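Local coordinates for protein tapirin (Caldicellulosiruptor hydrothermalis, PDB 6N2C) that probably binds cellulose through its beta-helical C-terminal domain and may help this extreme thermophile adhere to plant biomass, at residues I200-R205 / L548-V553; T184-F189 / T204-S209; G398-S403 / I417-I422; N379-D384 / K392-S397. One frame throughout, in Å; residues are numbered along the deposited sequence.

Interaction 1. Residues I200-R205 / L548-V553; sequences ITVTTR and LNIEYV. With ZN (zinc ion), chain C.
Thr201 and Thr203 join Leu548, Ile550 and Tyr552 in a parallel beta pairing between strands 200-203 and 548-552, neighbours on one face of the beta-helix. The two axes run 4.7 Å apart, 9° from parallel. Four nearly straight backbone hydrogen bonds hold them: Thr201 N to Leu548 O, Ile550 N to Thr201 O, Thr203 N to Ile550 O and Tyr552 N to Thr203 O. On the buried face, Ile550 CD1, in one of its two conformers, sits 3.7 Å from Ile200 CG2, with Phe543 beside both residues. On the other face, Asn549 OD1 lies alongside Thr201, 3.4 Å from its CB.

The chain of Arg205 runs past the Tyr552 ring, CD lying 3.6 Å from CE2. The guanidinium plane stands 81° to the ring. A water donates to Tyr552 OH at 2.7 Å and takes a weak bond from Arg205 NH1; Thr184 O also bonds that hydroxyl. With Arg205 cut back to an alanine, this flank of the ring would probably lose its cover, the water its bond to NH1 and Asp230 its weak, long ion pair.

Glu551 OE1 binds the zinc ion at 2.0 Å; His530 and Asp532 also coordinate it. A bend at chi2 (80°) accompanies this, and OE2 turns to a water 2.6 Å away that also hydrogen-bonds Thr203 OG1, as does Tyr225 OH. Strand 200-203 thus probably helps position this zinc ligand.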
loop_
_atom_site.group_PDB
_atom_site.type_symbol
_atom_site.label_atom_id
_atom_site.label_comp_id
_atom_site.label_asym_id
_atom_site.label_seq_id
_atom_site.Cartn_x
_atom_site.Cartn_y
_atom_site.Cartn_z
ATOM N N ILE A 200 6.926 14.734 10.433
ATOM C CA ILE A 200 5.530 15.174 10.296
ATOM C C ILE A 200 4.685 14.033 10.777
ATOM O O ILE A 200 4.946 12.889 10.411
ATOM C CB ILE A 200 5.212 15.711 8.862
ATOM C CG1 ILE A 200 6.142 16.968 8.637
ATOM C CG2 ILE A 200 3.705 16.053 8.718
ATOM C CD1 ILE A 200 5.961 17.815 7.402
ATOM N N THR A 201 3.662 14.328 11.592
ATOM C CA THR A 201 2.658 13.361 12.005
ATOM C C THR A 201 1.328 13.819 11.439
ATOM O O THR A 201 0.951 14.961 11.661
ATOM C CB THR A 201 2.574 13.280 13.513
ATOM O OG1 THR A 201 3.857 12.870 14.063
ATOM C CG2 THR A 201 1.583 12.304 13.957
ATOM N N VAL A 202 0.699 12.965 10.666
ATOM C CA VAL A 202 -0.590 13.272 9.980
ATOM C C VAL A 202 -1.639 12.339 10.582
ATOM O O VAL A 202 -1.488 11.138 10.520
ATOM C CB VAL A 202 -0.502 13.040 8.483
ATOM C CG1 VAL A 202 -1.851 13.245 7.793
ATOM C CG2 VAL A 202 0.558 13.906 7.842
ATOM N N THR A 203 -2.792 12.907 11.035
ATOM C CA THR A 203 -3.980 12.180 11.412
ATOM C C THR A 203 -5.064 12.666 10.455
ATOM O O THR A 203 -5.327 13.860 10.420
ATOM C CB THR A 203 -4.364 12.421 12.866
ATOM O OG1 THR A 203 -3.242 12.159 13.744
ATOM C CG2 THR A 203 -5.524 11.506 13.291
ATOM N N THR A 204 -5.602 11.756 9.661
ATOM C CA THR A 204 -6.581 12.138 8.647
ATOM C C THR A 204 -7.638 11.139 8.455
ATOM O O THR A 204 -7.590 9.997 8.967
ATOM C CB THR A 204 -5.882 12.520 7.344
ATOM O OG1 THR A 204 -6.824 13.224 6.477
ATOM C CG2 THR A 204 -5.452 11.248 6.603
ATOM N N ARG A 205 -8.668 11.514 7.688
ATOM C CA ARG A 205 -9.635 10.548 7.226
ATOM C C ARG A 205 -9.135 10.103 5.883
ATOM O O ARG A 205 -8.359 9.101 5.838
ATOM C CB ARG A 205 -11.085 11.070 7.138
ATOM C CG ARG A 205 -11.755 11.301 8.438
ATOM C CD ARG A 205 -13.234 11.533 8.168
ATOM N NE ARG A 205 -13.948 10.378 7.589
ATOM C CZ ARG A 205 -15.272 10.313 7.479
ATOM N NH1 ARG A 205 -16.058 11.347 7.826
ATOM N NH2 ARG A 205 -15.825 9.233 6.945
ATOM N N LEU A 548 5.987 18.891 12.648
ATOM C CA LEU A 548 4.629 19.459 12.462
ATOM C C LEU A 548 3.629 18.340 12.681
ATOM O O LEU A 548 3.776 17.206 12.136
ATOM C CB LEU A 548 4.572 20.056 11.052
ATOM C CG LEU A 548 3.145 20.255 10.449
ATOM C CD1 LEU A 548 2.472 21.374 11.204
ATOM C CD2 LEU A 548 3.269 20.701 9.009
ATOM N N ASN A 549 2.549 18.625 13.470
ATOM C CA ASN A 549 1.446 17.704 13.645
ATOM C C ASN A 549 0.258 18.335 12.818
ATOM O O ASN A 549 -0.065 19.501 13.010
ATOM C CB ASN A 549 1.003 17.667 15.077
ATOM C CG ASN A 549 1.992 17.015 15.968
ATOM O OD1 ASN A 549 2.373 15.837 15.750
ATOM N ND2 ASN A 549 2.451 17.767 17.001
ATOM N N ILE A 550 -0.329 17.494 11.954
ATOM C CA ILE A 550 -1.446 17.818 11.055
ATOM C C ILE A 550 -2.579 16.966 11.516
ATOM O O ILE A 550 -2.480 15.735 11.605
ATOM C CB ILE A 550 -1.122 17.556 9.543
ATOM C CG1 ILE A 550 0.053 18.436 9.127
ATOM C CG2 ILE A 550 -2.344 17.902 8.652
ATOM C CD1 ILE A 550 0.698 18.057 7.862
ATOM N N GLU A 551 -3.728 17.588 11.801
ATOM C CA GLU A 551 -4.914 16.805 12.093
ATOM C C GLU A 551 -6.116 17.336 11.244
ATOM O O GLU A 551 -6.336 18.522 11.193
ATOM C CB GLU A 551 -5.314 16.969 13.554
ATOM C CG GLU A 551 -4.426 16.252 14.629
ATOM C CD GLU A 551 -3.139 17.005 14.965
ATOM O OE1 GLU A 551 -3.224 18.201 15.310
ATOM O OE2 GLU A 551 -2.008 16.439 14.858
ATOM N N TYR A 552 -6.779 16.408 10.621
ATOM C CA TYR A 552 -7.997 16.710 9.865
ATOM C C TYR A 552 -9.073 17.235 10.849
ATOM O O TYR A 552 -9.385 16.566 11.902
ATOM C CB TYR A 552 -8.516 15.452 9.224
ATOM C CG TYR A 552 -9.953 15.496 8.676
ATOM C CD1 TYR A 552 -10.241 16.208 7.538
ATOM C CD2 TYR A 552 -11.036 14.925 9.378
ATOM C CE1 TYR A 552 -11.529 16.241 7.050
ATOM C CE2 TYR A 552 -12.330 14.989 8.879
ATOM C CZ TYR A 552 -12.546 15.571 7.658
ATOM O OH TYR A 552 -13.836 15.687 7.170
ATOM N N VAL A 553 -9.723 18.288 10.423
ATOM C CA VAL A 553 -10.972 18.698 10.983
ATOM C C VAL A 553 -11.905 18.977 9.783
ATOM O O VAL A 553 -11.495 19.658 8.850
ATOM C CB VAL A 553 -10.810 19.998 11.793
ATOM C CG1 VAL A 553 -12.168 20.682 12.196
ATOM C CG2 VAL A 553 -9.934 19.765 13.001
HETATM ZN ZN ZN C . -4.442 19.500 16.163
HETATM O O HOH W 1 5.508 15.376 14.595
HETATM O O HOH W 2 -1.391 14.220 13.643
HETATM O O HOH W 3 -16.095 14.451 7.936
#

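Interaction 2. Residues T184-F189 / T204-S209; sequences TTYGLF and TRNMYS
Asn206 presses its CB onto the centre of the Tyr186 ring, 3.4 Å from the centroid and almost on the ring normal. This CH-pi contact is the tight part of the pairing. The first torsion of Tyr186 (chi1 -75°) sets CG beside the backbone N, and the ring spreads over Asn206 and reaches Tyr208 CB with CE2. Tyr186 OH bonds Ile180 O. A serine in place of Tyr186 would probably open a gap over Asn206 and leave Ile180 O without that partner.

Next to it, the Phe189 and Tyr208 rings lie nearly parallel, planes at 18°, but slid apart with little overlap. Tyr208 CD1 comes over one face of Phe189, 3.3 Å from CE2. Backbone bonds run from Asn206 N to Thr185 O, Gly187 N to Asn206 O and Tyr208 N to Leu188 O. Asn206 ND2 adds a bond to Thr185 OG1 at 2.9 Å, close to its amide plane. The one proton of that hydroxyl has Asp182 O and Asn179 O as alternative acceptors, and Asn206 OD1 bonds Asn231 ND2.

The packing is slacker at Leu188, whose CD1 is 4.2 Å from Met207 SD and whose buried N has no partner. The partly exposed side is at Arg205, where Thr185 CG2 lies over one guanidinium face, 3.9 Å from NH1.

Strand 206-209 is flanked by strands 186-190 and 231-234. On its other side, strand 186-190 bonds to strand 534-537 through Leu535 and Ala537, so the contact lies within a run of parallel strands.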
loop_
_atom_site.group_PDB
_atom_site.type_symbol
_atom_site.label_atom_id
_atom_site.label_comp_id
_atom_site.label_asym_id
_atom_site.label_seq_id
_atom_site.Cartn_x
_atom_site.Cartn_y
_atom_site.Cartn_z
ATOM N N THR A 184 -15.540 16.257 1.239
ATOM C CA THR A 184 -15.539 16.877 2.533
ATOM C C THR A 184 -14.925 15.939 3.639
ATOM O O THR A 184 -14.904 16.333 4.859
ATOM C CB THR A 184 -16.949 17.285 3.044
ATOM O OG1 THR A 184 -17.717 16.119 3.308
ATOM C CG2 THR A 184 -17.623 18.189 2.008
ATOM N N THR A 185 -14.471 14.769 3.234
ATOM C CA THR A 185 -13.841 13.783 4.152
ATOM C C THR A 185 -12.325 13.669 3.962
ATOM O O THR A 185 -11.718 12.720 4.424
ATOM C CB THR A 185 -14.478 12.378 4.021
ATOM O OG1 THR A 185 -14.139 11.758 2.790
ATOM C CG2 THR A 185 -16.002 12.494 4.138
ATOM N N TYR A 186 -11.757 14.620 3.225
ATOM C CA TYR A 186 -10.309 14.615 2.921
ATOM C C TYR A 186 -9.562 15.666 3.661
ATOM O O TYR A 186 -9.904 16.863 3.608
ATOM C CB TYR A 186 -10.042 14.713 1.389
ATOM C CG TYR A 186 -10.308 13.437 0.605
ATOM C CD1 TYR A 186 -11.593 12.973 0.418
ATOM C CD2 TYR A 186 -9.293 12.777 0.004
ATOM C CE1 TYR A 186 -11.858 11.819 -0.297
ATOM C CE2 TYR A 186 -9.534 11.671 -0.790
ATOM C CZ TYR A 186 -10.818 11.188 -0.925
ATOM O OH TYR A 186 -11.054 10.065 -1.687
ATOM N N GLY A 187 -8.476 15.287 4.324
ATOM C CA GLY A 187 -7.677 16.218 5.030
ATOM C C GLY A 187 -6.578 16.856 4.195
ATOM O O GLY A 187 -6.176 18.006 4.432
ATOM N N LEU A 188 -6.076 16.087 3.232
ATOM C CA LEU A 188 -4.986 16.552 2.300
ATOM C C LEU A 188 -5.357 16.048 0.911
ATOM O O LEU A 188 -5.692 14.857 0.687
ATOM C CB LEU A 188 -3.560 16.042 2.741
ATOM C CG LEU A 188 -3.186 16.373 4.161
ATOM C CD1 LEU A 188 -1.921 15.626 4.504
ATOM C CD2 LEU A 188 -3.010 17.832 4.402
ATOM N N PHE A 189 -5.304 16.979 -0.065
ATOM C CA PHE A 189 -5.558 16.611 -1.478
ATOM C C PHE A 189 -4.619 17.395 -2.341
ATOM O O PHE A 189 -4.476 18.611 -2.138
ATOM C CB PHE A 189 -6.945 17.014 -1.819
ATOM C CG PHE A 189 -7.319 16.761 -3.213
ATOM C CD1 PHE A 189 -6.904 17.657 -4.218
ATOM C CD2 PHE A 189 -8.164 15.742 -3.563
ATOM C CE1 PHE A 189 -7.333 17.472 -5.561
ATOM C CE2 PHE A 189 -8.558 15.537 -4.916
ATOM C CZ PHE A 189 -8.094 16.355 -5.910
ATOM N N THR A 204 -5.602 11.756 9.661
ATOM C CA THR A 204 -6.581 12.138 8.647
ATOM C C THR A 204 -7.638 11.139 8.455
ATOM O O THR A 204 -7.590 9.997 8.967
ATOM C CB THR A 204 -5.882 12.520 7.344
ATOM O OG1 THR A 204 -6.824 13.224 6.477
ATOM C CG2 THR A 204 -5.452 11.248 6.603
ATOM N N ARG A 205 -8.668 11.514 7.688
ATOM C CA ARG A 205 -9.635 10.548 7.226
ATOM C C ARG A 205 -9.135 10.103 5.883
ATOM O O ARG A 205 -8.359 9.101 5.838
ATOM C CB ARG A 205 -11.085 11.070 7.138
ATOM C CG ARG A 205 -11.755 11.301 8.438
ATOM C CD ARG A 205 -13.234 11.533 8.168
ATOM N NE ARG A 205 -13.948 10.378 7.589
ATOM C CZ ARG A 205 -15.272 10.313 7.479
ATOM N NH1 ARG A 205 -16.058 11.347 7.826
ATOM N NH2 ARG A 205 -15.825 9.233 6.945
ATOM N N ASN A 206 -9.431 10.858 4.818
ATOM C CA ASN A 206 -8.926 10.496 3.471
ATOM C C ASN A 206 -7.858 11.392 2.943
ATOM O O ASN A 206 -7.844 12.581 3.249
ATOM C CB ASN A 206 -10.115 10.327 2.558
ATOM C CG ASN A 206 -11.044 9.225 3.066
ATOM O OD1 ASN A 206 -10.569 8.162 3.495
ATOM N ND2 ASN A 206 -12.399 9.444 3.048
ATOM N N MET A 207 -6.956 10.845 2.071
ATOM C CA MET A 207 -5.897 11.641 1.491
ATOM C C MET A 207 -5.725 11.198 0.054
ATOM O O MET A 207 -5.889 10.003 -0.249
ATOM C CB MET A 207 -4.550 11.388 2.260
ATOM C CG MET A 207 -3.337 11.984 1.577
ATOM S SD MET A 207 -1.764 11.912 2.592
ATOM C CE MET A 207 -2.501 10.999 3.964
ATOM N N TYR A 208 -5.662 12.179 -0.845
ATOM C CA TYR A 208 -5.487 11.919 -2.236
ATOM C C TYR A 208 -4.309 12.709 -2.789
ATOM O O TYR A 208 -4.097 13.902 -2.495
ATOM C CB TYR A 208 -6.745 12.340 -3.059
ATOM C CG TYR A 208 -6.599 12.306 -4.577
ATOM C CD1 TYR A 208 -6.075 13.381 -5.326
ATOM C CD2 TYR A 208 -7.054 11.255 -5.288
ATOM C CE1 TYR A 208 -5.902 13.263 -6.684
ATOM C CE2 TYR A 208 -6.913 11.151 -6.646
ATOM C CZ TYR A 208 -6.358 12.203 -7.341
ATOM O OH TYR A 208 -6.235 12.135 -8.721
ATOM N N SER A 209 -3.535 12.063 -3.682
ATOM C CA SER A 209 -2.563 12.789 -4.473
ATOM C C SER A 209 -2.600 12.223 -5.855
ATOM O O SER A 209 -2.860 11.023 -6.047
ATOM C CB SER A 209 -1.175 12.561 -3.843
ATOM O OG SER A 209 -0.230 13.449 -4.375
#

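Interaction 3. Residues G398-S403 / I417-I422; sequences GTITIS and IECRSI
Arg420 reaches across to the turn at Gly398 and Thr399. Its NE donates to Gly398 O at 2.9 Å, and NH2 adds a weak bond to the same oxygen. NE approaches from above the carbonyl plane, 46° out of it. NH2 also bonds Thr399 OG1 at 3.2 Å, so one edge of the guanidinium grips two neighbouring residues. A bend in the arginine chain (chi3 70°) turns this edge toward them, and Ser421 CB lies over one guanidinium face.

Two waters fill in the polar seam. One donates to Gly398 O at 2.7 Å and accepts from Ser421 N. The other accepts from Ile400 N and donates to Ser421 O. Gly398 O is therefore held by Arg420 and a water together.

Below this seam the contact is apolar. Ile400 CD1 lies 3.8 Å from Cys419 CB and 3.9 Å from Ile417 CG2. Phe434 of the following strand packs on both isoleucines. Thr399 N is held by Asn380 OD1, and strand 400-403 bonds strand 380-384 through the backbone.

Polar turns outside and stacked aliphatic side chains inside are characteristic of a parallel beta-helix, here joining two of its faces near one end.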
loop_
_atom_site.group_PDB
_atom_site.type_symbol
_atom_site.label_atom_id
_atom_site.label_comp_id
_atom_site.label_asym_id
_atom_site.label_seq_id
_atom_site.Cartn_x
_atom_site.Cartn_y
_atom_site.Cartn_z
ATOM N N GLY A 398 3.342 -28.779 -14.983
ATOM C CA GLY A 398 4.229 -28.576 -16.102
ATOM C C GLY A 398 5.468 -29.424 -15.949
ATOM O O GLY A 398 5.371 -30.632 -15.937
ATOM N N THR A 399 6.630 -28.796 -15.740
ATOM C CA THR A 399 7.881 -29.536 -15.664
ATOM C C THR A 399 8.553 -29.174 -14.335
ATOM O O THR A 399 8.556 -27.990 -13.892
ATOM C CB THR A 399 8.728 -29.071 -16.853
ATOM O OG1 THR A 399 8.047 -29.461 -18.073
ATOM C CG2 THR A 399 10.098 -29.658 -16.811
ATOM N N ILE A 400 9.184 -30.169 -13.728
ATOM C CA ILE A 400 10.061 -29.986 -12.554
ATOM C C ILE A 400 11.487 -30.054 -13.101
ATOM O O ILE A 400 11.886 -31.085 -13.734
ATOM C CB ILE A 400 9.870 -31.093 -11.537
ATOM C CG1 ILE A 400 8.471 -31.068 -11.000
ATOM C CG2 ILE A 400 10.836 -30.984 -10.356
ATOM C CD1 ILE A 400 8.110 -32.070 -9.950
ATOM N N THR A 401 12.247 -28.969 -12.858
ATOM C CA THR A 401 13.629 -28.879 -13.246
ATOM C C THR A 401 14.450 -28.926 -11.929
ATOM O O THR A 401 14.296 -28.063 -11.044
ATOM C CB THR A 401 13.854 -27.612 -14.042
ATOM O OG1 THR A 401 13.101 -27.715 -15.266
ATOM C CG2 THR A 401 15.316 -27.484 -14.417
ATOM N N ILE A 402 15.307 -29.948 -11.811
ATOM C CA ILE A 402 16.188 -30.072 -10.662
ATOM C C ILE A 402 17.659 -29.973 -11.097
ATOM O O ILE A 402 18.033 -30.383 -12.214
ATOM C CB ILE A 402 15.929 -31.339 -9.866
ATOM C CG1 ILE A 402 15.900 -32.600 -10.775
ATOM C CG2 ILE A 402 14.607 -31.226 -9.124
ATOM C CD1 ILE A 402 16.059 -33.890 -9.986
ATOM N N SER A 403 18.450 -29.367 -10.224
ATOM C CA SER A 403 19.917 -29.302 -10.427
ATOM C C SER A 403 20.619 -29.154 -9.125
ATOM O O SER A 403 20.072 -28.635 -8.148
ATOM C CB SER A 403 20.279 -28.201 -11.379
ATOM O OG SER A 403 19.903 -26.942 -10.896
ATOM N N ILE A 417 4.502 -35.112 -3.933
ATOM C CA ILE A 417 4.726 -34.199 -5.030
ATOM C C ILE A 417 4.014 -34.875 -6.200
ATOM O O ILE A 417 4.540 -35.842 -6.809
ATOM C CB ILE A 417 6.197 -33.951 -5.308
ATOM C CG1 ILE A 417 6.904 -33.338 -4.081
ATOM C CG2 ILE A 417 6.408 -33.134 -6.596
ATOM C CD1 ILE A 417 8.420 -33.343 -4.170
ATOM N N GLU A 418 2.841 -34.349 -6.570
ATOM C CA GLU A 418 2.047 -34.889 -7.652
ATOM C C GLU A 418 2.364 -34.117 -8.894
ATOM O O GLU A 418 2.230 -32.884 -8.918
ATOM C CB GLU A 418 0.569 -34.754 -7.288
ATOM C CG GLU A 418 -0.363 -35.334 -8.352
ATOM C CD GLU A 418 -1.832 -35.229 -8.047
ATOM O OE1 GLU A 418 -2.146 -34.568 -7.061
ATOM O OE2 GLU A 418 -2.674 -35.827 -8.825
ATOM N N CYS A 419 2.832 -34.794 -9.911
ATOM C CA CYS A 419 3.391 -34.082 -11.061
ATOM C C CYS A 419 3.064 -34.819 -12.368
ATOM O O CYS A 419 2.831 -36.019 -12.373
ATOM C CB CYS A 419 4.852 -33.886 -10.838
ATOM S SG CYS A 419 5.826 -35.436 -10.718
ATOM N N ARG A 420 2.992 -34.063 -13.422
ATOM C CA ARG A 420 2.703 -34.567 -14.767
ATOM C C ARG A 420 3.737 -35.615 -15.176
ATOM O O ARG A 420 3.381 -36.658 -15.753
ATOM C CB ARG A 420 2.654 -33.372 -15.710
ATOM C CG ARG A 420 2.558 -33.766 -17.202
ATOM C CD ARG A 420 2.867 -32.620 -18.118
ATOM N NE ARG A 420 4.261 -32.195 -18.121
ATOM C CZ ARG A 420 5.261 -32.730 -18.827
ATOM N NH1 ARG A 420 5.099 -33.807 -19.656
ATOM N NH2 ARG A 420 6.468 -32.194 -18.701
ATOM N N SER A 421 5.027 -35.368 -14.836
ATOM C CA SER A 421 6.157 -36.186 -15.309
ATOM C C SER A 421 7.209 -36.147 -14.200
ATOM O O SER A 421 7.723 -35.068 -13.829
ATOM C CB SER A 421 6.716 -35.669 -16.595
ATOM O OG SER A 421 7.740 -36.513 -17.113
ATOM N N ILE A 422 7.452 -37.293 -13.617
ATOM C CA ILE A 422 8.551 -37.428 -12.658
ATOM C C ILE A 422 9.920 -37.188 -13.366
ATOM O O ILE A 422 10.221 -37.839 -14.388
ATOM C CB ILE A 422 8.517 -38.793 -11.999
ATOM C CG1 ILE A 422 7.236 -38.923 -11.138
ATOM C CG2 ILE A 422 9.687 -38.943 -11.010
ATOM C CD1 ILE A 422 7.049 -40.304 -10.533
HETATM O O HOH W 4 5.892 -32.507 -14.014
HETATM O O HOH W 5 8.906 -32.880 -14.963
#

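Interaction 4. Residues N379-D384 / K392-S397; sequences NNLKID and KKIVCS
Asn379, Leu381 and Cys396 carry most of this contact. Cys396 SG lies against the backbone of Asn379, 3.2 Å from Asn379 O. Its thiol sulfur stands opposite the backbone N about the first torsion (chi1 175°), which brings it to that carbonyl and to the flank of Leu381, 4.3 Å from CB.

The side chain of Leu381 starts toward the other strand. Its CD2 meets Ile394 CG2 at 4.2 Å, a plain methyl contact. Leu360 and Ile362 of strand 359-363 also pack on Leu381, and Cys378 lies against Cys396, so these side chains belong to stacks that run from coil to coil.

Asn379 meets Ser397 where the two backbones come closest. Ser397 OG approaches Asn379 CA at 3.4 Å and Asn379 OD1 at 3.6 Å. The serine hydroxyl has a weak bond to Cys378 O, while Asn379 ND2 bonds Asn358 OD1 weakly.

No hydrogen bond joins the two segments. The axes of strands 380-384 and 393-396 stay 7.6 Å apart at 119°, too far and too steep for pairing. They lie on different faces of the parallel beta-helix, and their inward side chains meet across a corner of its core.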
loop_
_atom_site.group_PDB
_atom_site.type_symbol
_atom_site.label_atom_id
_atom_site.label_comp_id
_atom_site.label_asym_id
_atom_site.label_seq_id
_atom_site.Cartn_x
_atom_site.Cartn_y
_atom_site.Cartn_z
ATOM N N ASN A 379 2.797 -24.429 -12.195
ATOM C CA ASN A 379 3.000 -24.963 -13.522
ATOM C C ASN A 379 4.423 -25.521 -13.674
ATOM O O ASN A 379 4.607 -26.710 -13.977
ATOM C CB ASN A 379 2.690 -23.924 -14.582
ATOM C CG ASN A 379 3.126 -24.414 -15.999
ATOM O OD1 ASN A 379 3.000 -25.603 -16.319
ATOM N ND2 ASN A 379 3.551 -23.488 -16.847
ATOM N N ASN A 380 5.447 -24.709 -13.373
ATOM C CA ASN A 380 6.793 -25.199 -13.402
ATOM C C ASN A 380 7.413 -25.013 -12.041
ATOM O O ASN A 380 7.220 -23.967 -11.404
ATOM C CB ASN A 380 7.610 -24.505 -14.475
ATOM C CG ASN A 380 7.140 -24.832 -15.876
ATOM O OD1 ASN A 380 6.866 -25.989 -16.233
ATOM N ND2 ASN A 380 7.090 -23.787 -16.723
ATOM N N LEU A 381 8.181 -26.020 -11.614
ATOM C CA LEU A 381 8.935 -26.015 -10.357
ATOM C C LEU A 381 10.405 -26.135 -10.684
ATOM O O LEU A 381 10.784 -27.096 -11.366
ATOM C CB LEU A 381 8.568 -27.176 -9.524
ATOM C CG LEU A 381 9.302 -27.377 -8.164
ATOM C CD1 LEU A 381 9.067 -26.180 -7.301
ATOM C CD2 LEU A 381 8.830 -28.582 -7.430
ATOM N N LYS A 382 11.232 -25.180 -10.222
ATOM C CA LYS A 382 12.697 -25.252 -10.351
ATOM C C LYS A 382 13.309 -25.260 -8.979
ATOM O O LYS A 382 13.003 -24.396 -8.167
ATOM C CB LYS A 382 13.280 -24.079 -11.151
ATOM C CG LYS A 382 14.795 -24.108 -11.299
ATOM C CD LYS A 382 15.238 -22.959 -12.185
ATOM C CE LYS A 382 16.729 -22.885 -12.368
ATOM N NZ LYS A 382 17.395 -24.075 -13.058
ATOM N N ILE A 383 14.102 -26.294 -8.673
ATOM C CA ILE A 383 14.855 -26.434 -7.432
ATOM C C ILE A 383 16.349 -26.549 -7.867
ATOM O O ILE A 383 16.687 -27.377 -8.734
ATOM C CB ILE A 383 14.416 -27.663 -6.670
ATOM C CG1 ILE A 383 13.019 -27.438 -6.086
ATOM C CG2 ILE A 383 15.376 -27.954 -5.527
ATOM C CD1 ILE A 383 12.437 -28.661 -5.490
ATOM N N ASP A 384 17.179 -25.608 -7.380
ATOM C CA ASP A 384 18.601 -25.610 -7.618
ATOM C C ASP A 384 19.270 -25.606 -6.265
ATOM O O ASP A 384 19.150 -24.634 -5.466
ATOM C CB ASP A 384 18.980 -24.440 -8.529
ATOM C CG ASP A 384 20.474 -24.302 -8.722
ATOM O OD1 ASP A 384 21.174 -25.229 -8.387
ATOM O OD2 ASP A 384 20.871 -23.238 -9.203
ATOM N N LYS A 392 3.274 -29.715 2.869
ATOM C CA LYS A 392 2.396 -30.894 2.844
ATOM C C LYS A 392 2.306 -31.516 1.460
ATOM O O LYS A 392 2.416 -32.734 1.320
ATOM C CB LYS A 392 1.051 -30.511 3.385
ATOM C CG LYS A 392 0.037 -31.656 3.457
ATOM C CD LYS A 392 -1.135 -31.339 4.370
ATOM C CE LYS A 392 -2.218 -30.564 3.650
ATOM N NZ LYS A 392 -3.286 -30.125 4.597
ATOM N N LYS A 393 1.998 -30.731 0.441
ATOM C CA LYS A 393 1.842 -31.254 -0.915
ATOM C C LYS A 393 2.270 -30.245 -1.947
ATOM O O LYS A 393 2.066 -29.046 -1.780
ATOM C CB LYS A 393 0.371 -31.668 -1.199
ATOM C CG LYS A 393 0.074 -32.273 -2.562
ATOM C CD LYS A 393 -1.403 -32.623 -2.728
ATOM C CE LYS A 393 -1.630 -33.494 -3.940
ATOM N NZ LYS A 393 -3.109 -33.741 -4.135
ATOM N N ILE A 394 2.896 -30.735 -3.017
ATOM C CA ILE A 394 3.173 -29.900 -4.182
ATOM C C ILE A 394 2.483 -30.568 -5.359
ATOM O O ILE A 394 2.595 -31.785 -5.580
ATOM C CB ILE A 394 4.663 -29.742 -4.432
ATOM C CG1 ILE A 394 5.370 -29.153 -3.202
ATOM C CG2 ILE A 394 4.981 -29.006 -5.728
ATOM C CD1 ILE A 394 6.892 -29.102 -3.296
ATOM N N VAL A 395 1.843 -29.748 -6.163
ATOM C CA VAL A 395 1.229 -30.141 -7.414
ATOM C C VAL A 395 1.946 -29.415 -8.496
ATOM O O VAL A 395 1.973 -28.198 -8.484
ATOM C CB VAL A 395 -0.280 -29.768 -7.399
ATOM C CG1 VAL A 395 -0.920 -30.049 -8.747
ATOM C CG2 VAL A 395 -0.978 -30.578 -6.340
ATOM N N CYS A 396 2.511 -30.099 -9.487
ATOM C CA CYS A 396 3.201 -29.434 -10.544
ATOM C C CYS A 396 2.557 -29.950 -11.867
ATOM O O CYS A 396 2.710 -31.130 -12.197
ATOM C CB CYS A 396 4.713 -29.724 -10.536
ATOM S SG CYS A 396 5.573 -29.005 -11.927
ATOM N N SER A 397 1.883 -29.086 -12.642
ATOM C CA SER A 397 1.251 -29.510 -13.910
ATOM C C SER A 397 2.158 -29.450 -15.085
ATOM O O SER A 397 1.822 -30.003 -16.148
ATOM C CB SER A 397 0.066 -28.596 -14.161
ATOM O OG SER A 397 0.555 -27.240 -14.228
#

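From the N terminus, interaction 2 comes first and closes a short loop between 184-189 and 204-209. Interaction 1 begins where it ends, sharing Thr204 and Arg205, and closes a loop of 342 residues at 548-553. Tyr552 OH, 2.6 Å from Thr184 O, ties the two together. Interactions 4 and 3 are nested in that long loop and follow in series: 379-384 with 392-397, then 398-403 with 417-422. They also touch, through strand neighbours 380-384 with 400-403 and 393-396 with 416-419. The centres of interactions 1 and 3 are about 54 Å apart, on opposite sides of the chain's centre. The loop spans successive coils before strand 548-552 comes to lie beside strand 200-203.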